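Local structure of putative gamma-glutamylcyclotransferase YkqA (Bacillus subtilis, 2QIK) at residues L66-H69 and K70-F74; G113-K116 and E117-M120. The protein is a putative gamma-glutamylcyclotransferase, expected to release gamma-glutamyl groups as a cyclised product, and carries two AIG2-like sequence regions. One frame throughout, in Å; residues are numbered along the deposited sequence.

Contact 1 (L66-H69 and K70-F74)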
ATOM      1  N   LEU A  66      24.999 -12.338  -7.487  1.00 11.81           N
ATOM      2  CA  LEU A  66      25.833 -11.584  -6.565  1.00 12.04           C
ATOM      3  C   LEU A  66      25.009 -11.137  -5.375  1.00  9.14           C
ATOM      4  O   LEU A  66      25.428 -11.255  -4.250  1.00 10.63           O
ATOM      5  CB  LEU A  66      26.518 -10.421  -7.328  1.00 13.19           C
ATOM      6  CG  LEU A  66      27.343  -9.468  -6.454  1.00 14.06           C
ATOM      7  CD1 LEU A  66      28.467  -8.788  -7.246  1.00 19.56           C
ATOM      8  CD2 LEU A  66      26.516  -8.396  -5.829  1.00 17.63           C
ATOM      9  N   CYS A  67      23.822 -10.555  -5.643  1.00 10.44           N
ATOM     10  CA  CYS A  67      22.957 -10.073  -4.559  1.00  9.52           C
ATOM     11  C   CYS A  67      22.580 -11.195  -3.634  1.00  8.76           C
ATOM     12  O   CYS A  67      22.711 -11.068  -2.413  1.00 10.13           O
ATOM     13  CB  CYS A  67      21.726  -9.430  -5.194  1.00  9.56           C
ATOM     14  SG  CYS A  67      20.498  -8.932  -3.934  1.00 11.08           S
ATOM     15  N   ILE A  68      22.161 -12.314  -4.198  1.00  9.71           N
ATOM     16  CA  ILE A  68      21.792 -13.458  -3.320  1.00  9.84           C
ATOM     17  C   ILE A  68      22.978 -13.962  -2.503  1.00  9.75           C
ATOM     18  O   ILE A  68      22.819 -14.250  -1.321  1.00 10.69           O
ATOM     19  CB  ILE A  68      21.102 -14.578  -4.114  1.00 11.00           C
ATOM     20  CG1 ILE A  68      19.838 -14.094  -4.784  1.00 11.08           C
ATOM     21  CG2 ILE A  68      20.812 -15.801  -3.250  1.00 11.34           C
ATOM     22  CD1 ILE A  68      18.777 -13.477  -3.791  1.00 11.07           C
ATOM     23  N   HIS A  69      24.185 -14.027  -3.106  1.00 10.43           N
ATOM     24  CA  HIS A  69      25.342 -14.343  -2.272  1.00 11.04           C
ATOM     25  C   HIS A  69      25.564 -13.371  -1.125  1.00 10.44           C
ATOM     26  O   HIS A  69      25.886 -13.763  -0.011  1.00 11.42           O
ATOM     27  CB  HIS A  69      26.648 -14.404  -3.080  1.00 11.18           C
ATOM     28  CG  HIS A  69      26.776 -15.598  -3.971  1.00 11.78           C
ATOM     29  ND1 HIS A  69      27.069 -15.586  -5.326  1.00 13.36           N
ATOM     30  CD2 HIS A  69      26.561 -16.907  -3.672  1.00 10.53           C
ATOM     31  CE1 HIS A  69      27.067 -16.833  -5.799  1.00 10.43           C
ATOM     32  NE2 HIS A  69      26.766 -17.646  -4.793  1.00 18.30           N
ATOM     33  N   LYS A  70      25.443 -12.061  -1.426  1.00 10.85           N
ATOM     34  CA  LYS A  70      25.634 -11.021  -0.440  1.00 12.61           C
ATOM     35  C   LYS A  70      24.650 -11.234   0.718  1.00  9.97           C
ATOM     36  O   LYS A  70      24.967 -11.049   1.884  1.00 12.00           O
ATOM     37  CB  LYS A  70      25.544  -9.600  -1.046  1.00 13.39           C
ATOM     38  CG  LYS A  70      26.654  -9.290  -1.908  1.00 19.69           C
ATOM     39  CD  LYS A  70      26.453  -8.183  -2.845  1.00 22.38           C
ATOM     40  CE  LYS A  70      26.623  -6.993  -2.234  1.00 18.25           C
ATOM     41  NZ  LYS A  70      26.226  -5.800  -3.069  1.00 16.05           N
ATOM     42  N   LEU A  71      23.400 -11.482   0.366  1.00 10.81           N
ATOM     43  CA  LEU A  71      22.376 -11.729   1.391  1.00 11.19           C
ATOM     44  C   LEU A  71      22.647 -12.995   2.196  1.00 11.68           C
ATOM     45  O   LEU A  71      22.517 -13.008   3.423  1.00 12.95           O
ATOM     46  CB  LEU A  71      20.974 -11.800   0.745  1.00 11.11           C
ATOM     47  CG  LEU A  71      20.541 -10.514   0.034  1.00 11.49           C
ATOM     48  CD1 LEU A  71      19.113 -10.729  -0.495  1.00 11.07           C
ATOM     49  CD2 LEU A  71      20.621  -9.289   0.872  1.00 15.01           C
ATOM     50  N   ASP A  72      23.008 -14.101   1.532  1.00 11.08           N
ATOM     51  CA  ASP A  72      23.385 -15.262   2.224  1.00 12.33           C
ATOM     52  C   ASP A  72      24.474 -15.018   3.274  1.00 12.03           C
ATOM     53  O   ASP A  72      24.416 -15.526   4.395  1.00 14.31           O
ATOM     54  CB  ASP A  72      23.908 -16.312   1.250  1.00 12.11           C
ATOM     55  CG  ASP A  72      22.907 -16.882   0.327  1.00 14.46           C
ATOM     56  OD1 ASP A  72      21.680 -16.846   0.589  1.00 16.45           O
ATOM     57  OD2 ASP A  72      23.313 -17.539  -0.681  1.00 15.84           O
ATOM     58  N   GLN A  73      25.458 -14.231   2.893  1.00 12.96           N
ATOM     59  CA  GLN A  73      26.560 -13.945   3.798  1.00 13.01           C
ATOM     60  C   GLN A  73      26.184 -12.991   4.912  1.00 14.05           C
ATOM     61  O   GLN A  73      26.703 -13.162   6.035  1.00 16.07           O
ATOM     62  CB  GLN A  73      27.755 -13.351   3.076  1.00 13.10           C
ATOM     63  CG  GLN A  73      28.410 -14.272   2.132  1.00 14.65           C
ATOM     64  CD  GLN A  73      29.480 -13.586   1.295  1.00 15.38           C
ATOM     65  OE1 GLN A  73      29.652 -13.995   0.146  1.00 17.94           O
ATOM     66  NE2 GLN A  73      30.202 -12.620   1.851  1.00 17.09           N
ATOM     67  N   PHE A  74      25.340 -11.989   4.645  1.00 12.89           N
ATOM     68  CA  PHE A  74      24.952 -11.012   5.655  1.00 15.24           C
ATOM     69  C   PHE A  74      24.085 -11.633   6.743  1.00 15.83           C
ATOM     70  O   PHE A  74      24.250 -11.364   7.929  1.00 17.77           O
ATOM     71  CB  PHE A  74      24.327  -9.820   4.970  1.00 17.31           C
ATOM     72  CG  PHE A  74      24.155  -8.652   5.884  1.00 20.72           C
ATOM     73  CD1 PHE A  74      25.180  -7.737   6.032  1.00 24.48           C
ATOM     74  CD2 PHE A  74      22.990  -8.477   6.561  1.00 21.61           C
ATOM     75  CE1 PHE A  74      25.055  -6.672   6.834  1.00 27.96           C
ATOM     76  CE2 PHE A  74      22.842  -7.375   7.430  1.00 24.39           C
ATOM     77  CZ  PHE A  74      23.868  -6.501   7.560  1.00 23.76           C
TER
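The imidazole of His69 and the carboxylate of Asp72 are the flat groups that come nearest each other along one turn of helix 65-74, an alpha-helix in the AIG2-like part of the chain. Asp72 OD2 approaches the ring obliquely, 4.5 Å from His69 CD2, and makes no bond to it; NE2 of the histidine stays 5.4 Å from that oxygen. The carboxylate instead bends back over the preceding turn, because CG stands beside its own backbone N (chi1 -68°), which sets Asp72 CG 3.1 Å from Ile68 O. Beyond the segments, OD1 of Asp72 takes a salt bridge from Lys80 and a hydrogen bond from Tyr97, so the acid ties the helix to the sheet. The apolar side is made by Cys67, Ile68 and Leu71. Their contacts with one another are light, with Cys67 SG 4.1 Å from Leu71 CD1 and Ile68 CD1 4.3 Å from the same methyl. The same side chains also meet other parts of the fold: Ile68 rests on Leu95 and Tyr97 of strand 90-98, and Leu71 lies against Leu11, a substrate-binding residue by similarity. On the exposed flank Lys70 CG comes 3.3 Å from Leu66 O. Four successive i to i+4 backbone bonds hold the turns together, the straightest at the donor being Asp72 N to Ile68 O, at 2.9 Å and 172°.

Contact 2 (G113-K116 and E117-M120)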
ATOM      1  N   GLY A 113       0.887  -8.307   9.757  1.00  8.04           N
ATOM      2  CA  GLY A 113       1.750  -8.934   8.831  1.00  7.28           C
ATOM      3  C   GLY A 113       2.662  -7.989   8.058  1.00  6.00           C
ATOM      4  O   GLY A 113       3.328  -8.404   7.102  1.00  7.02           O
ATOM      5  N   ASP A 114       2.737  -6.734   8.475  1.00  6.34           N
ATOM      6  CA  ASP A 114       3.389  -5.699   7.686  1.00  6.19           C
ATOM      7  C   ASP A 114       4.342  -4.933   8.561  1.00  6.27           C
ATOM      8  O   ASP A 114       3.954  -4.209   9.481  1.00  6.71           O
ATOM      9  CB  ASP A 114       2.311  -4.802   7.039  1.00  6.51           C
ATOM     10  CG  ASP A 114       2.886  -3.831   6.042  1.00  7.44           C
ATOM     11  OD1 ASP A 114       2.143  -3.548   5.054  1.00 10.06           O
ATOM     12  OD2 ASP A 114       4.005  -3.321   6.235  1.00  7.35           O
ATOM     13  N   TRP A 115       5.651  -5.113   8.277  1.00  5.83           N
ATOM     14  CA  TRP A 115       6.666  -4.507   9.100  1.00  6.84           C
ATOM     15  C   TRP A 115       6.631  -2.987   9.091  1.00  6.85           C
ATOM     16  O   TRP A 115       6.866  -2.358  10.108  1.00  7.51           O
ATOM     17  CB  TRP A 115       8.047  -5.025   8.608  1.00  8.55           C
ATOM     18  CG  TRP A 115       9.233  -4.484   9.290  1.00 11.32           C
ATOM     19  CD1 TRP A 115      10.295  -3.801   8.692  1.00 12.37           C
ATOM     20  CD2 TRP A 115       9.626  -4.755  10.567  1.00 13.84           C
ATOM     21  NE1 TRP A 115      11.243  -3.524   9.584  1.00 17.03           N
ATOM     22  CE2 TRP A 115      10.891  -4.090  10.763  1.00 12.76           C
ATOM     23  CE3 TRP A 115       9.039  -5.364  11.647  1.00 17.02           C
ATOM     24  CZ2 TRP A 115      11.597  -4.080  11.955  1.00 17.72           C
ATOM     25  CZ3 TRP A 115       9.842  -5.387  12.889  1.00 18.68           C
ATOM     26  CH2 TRP A 115      11.030  -4.754  13.002  1.00 18.30           C
ATOM     27  N   LYS A 116       6.399  -2.401   7.926  1.00  6.97           N
ATOM     28  CA  LYS A 116       6.299  -0.940   7.873  1.00  7.39           C
ATOM     29  C   LYS A 116       5.097  -0.419   8.617  1.00  6.84           C
ATOM     30  O   LYS A 116       5.194   0.648   9.248  1.00  8.02           O
ATOM     31  CB  LYS A 116       6.298  -0.493   6.411  1.00  9.37           C
ATOM     32  CG  LYS A 116       7.531  -0.565   5.658  1.00 11.41           C
ATOM     33  CD  LYS A 116       7.576   0.196   4.392  1.00 13.48           C
ATOM     34  CE  LYS A 116       8.942   0.167   3.900  1.00 14.42           C
ATOM     35  NZ  LYS A 116       9.106   0.823   2.654  1.00 15.34           N
ATOM     36  N   GLU A 117       3.983  -1.107   8.531  1.00  6.42           N
ATOM     37  CA  GLU A 117       2.812  -0.699   9.297  1.00  7.75           C
ATOM     38  C   GLU A 117       3.130  -0.822  10.776  1.00  7.30           C
ATOM     39  O   GLU A 117       2.832   0.098  11.548  1.00  8.37           O
ATOM     40  CB  GLU A 117       1.641  -1.588   8.893  1.00  8.07           C
ATOM     41  CG  GLU A 117       0.286  -1.207   9.519  1.00  9.50           C
ATOM     42  CD  GLU A 117      -0.022  -1.732  10.860  1.00  8.58           C
ATOM     43  OE1 GLU A 117      -1.061  -1.278  11.420  1.00 11.61           O
ATOM     44  OE2 GLU A 117       0.717  -2.626  11.319  1.00  9.42           O
ATOM     45  N   HIS A 118       3.855  -1.854  11.175  1.00  6.49           N
ATOM     46  CA  HIS A 118       4.213  -2.047  12.558  1.00  7.41           C
ATOM     47  C   HIS A 118       5.109  -0.904  12.997  1.00  7.03           C
ATOM     48  O   HIS A 118       5.008  -0.412  14.134  1.00  8.01           O
ATOM     49  CB  HIS A 118       4.887  -3.404  12.736  1.00  9.24           C
ATOM     50  CG  HIS A 118       5.617  -3.548  14.055  1.00 15.04           C
ATOM     51  ND1 HIS A 118       6.989  -3.553  14.208  1.00 22.65           N
ATOM     52  CD2 HIS A 118       5.105  -3.772  15.268  1.00 18.39           C
ATOM     53  CE1 HIS A 118       7.282  -3.716  15.490  1.00 20.26           C
ATOM     54  NE2 HIS A 118       6.154  -3.844  16.156  1.00 21.25           N
ATOM     55  N   GLN A 119       6.082  -0.511  12.185  1.00  7.42           N
ATOM     56  CA  GLN A 119       7.005   0.595  12.559  1.00  8.06           C
ATOM     57  C   GLN A 119       6.239   1.893  12.747  1.00  6.75           C
ATOM     58  O   GLN A 119       6.476   2.633  13.654  1.00  9.00           O
ATOM     59  CB  GLN A 119       8.067   0.754  11.497  1.00  8.46           C
ATOM     60  CG  GLN A 119       9.089  -0.438  11.461  1.00  9.53           C
ATOM     61  CD  GLN A 119      10.062  -0.302  10.332  1.00  9.95           C
ATOM     62  OE1 GLN A 119      11.300  -0.367  10.578  1.00 13.72           O
ATOM     63  NE2 GLN A 119       9.589  -0.052   9.177  1.00  8.26           N
HETATM   64  N   MSE A 120       5.267   2.130  11.879  1.00  7.56           N
HETATM   65  CA  MSE A 120       4.487   3.332  11.946  1.00  7.00           C
HETATM   66  C   MSE A 120       3.689   3.432  13.234  1.00  7.51           C
HETATM   67  O   MSE A 120       3.656   4.461  13.934  1.00  8.04           O
HETATM   68  CB  MSE A 120       3.559   3.414  10.742  1.00  7.32           C
HETATM   69  CG  MSE A 120       2.542   4.587  10.744  1.00  9.07           C
HETATM   70 SE   MSE A 120       1.407   4.651   9.242  1.00 15.90          SE
HETATM   71  CE  MSE A 120       0.412   3.092   9.662  1.00  9.85           C
TER
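Gln119 lies across one face of the Trp115 indole in the first turn of helix 115-122, which opens with Asp114 as N-cap. This is the closely fitted part: Gln119 CG sits over the five-membered ring, 4.2 Å from its centroid and 13° off the normal, in a CH-pi contact. A chi1 of 178° puts the indole where Gln119 can cover it. Farther out the amide follows the indole, its plane inclined 30° to it and CD over the margin of the ring. OE1 comes 3.3 Å from Trp115 NE1, but at an angle too poor for a hydrogen bond, while NE2 is held by Glu15. On the His118 side the overlap is small: ND1 touches the indole obliquely, 3.6 Å from Trp115 CZ3, but the near-parallel rings are displaced so far, with 5.3 Å between the imidazole and six-ring centroids, that little of one covers the other. On another side of the helix, Lys116 NZ binds the backbone O of Lys13 and forms a salt bridge with Asp228, and Met120, a selenomethionine, packs on Phe216 and Tyr202. Asp114 also pairs with Arg12 through OD2, the oxygen that caps the helix by accepting from Glu117 N at 3.2 Å, from above the carboxylate plane.

Each contact is one continuous stretch: contact 1 lies within helix 65-74, contact 2 spans the start of helix 115-122. They lie apart, with centres about 25 Å and nearest atoms about 12 Å from each other. Contact 1 is peripheral, its centre about 27 Å from that of the chain, and has an exposed flank beside a buried apolar one; contact 2 is only about 11 Å from that centre, and none of its touching residues is fully exposed. In the first, aliphatic groups face the sheet and one acid anchors it. The second has a capping acid, a CH-pi contact of a glutamine with an indole and two salt bridges to other parts of the chain. Each approaches a different residue of the inferred substrate site, Leu11 and Gly9.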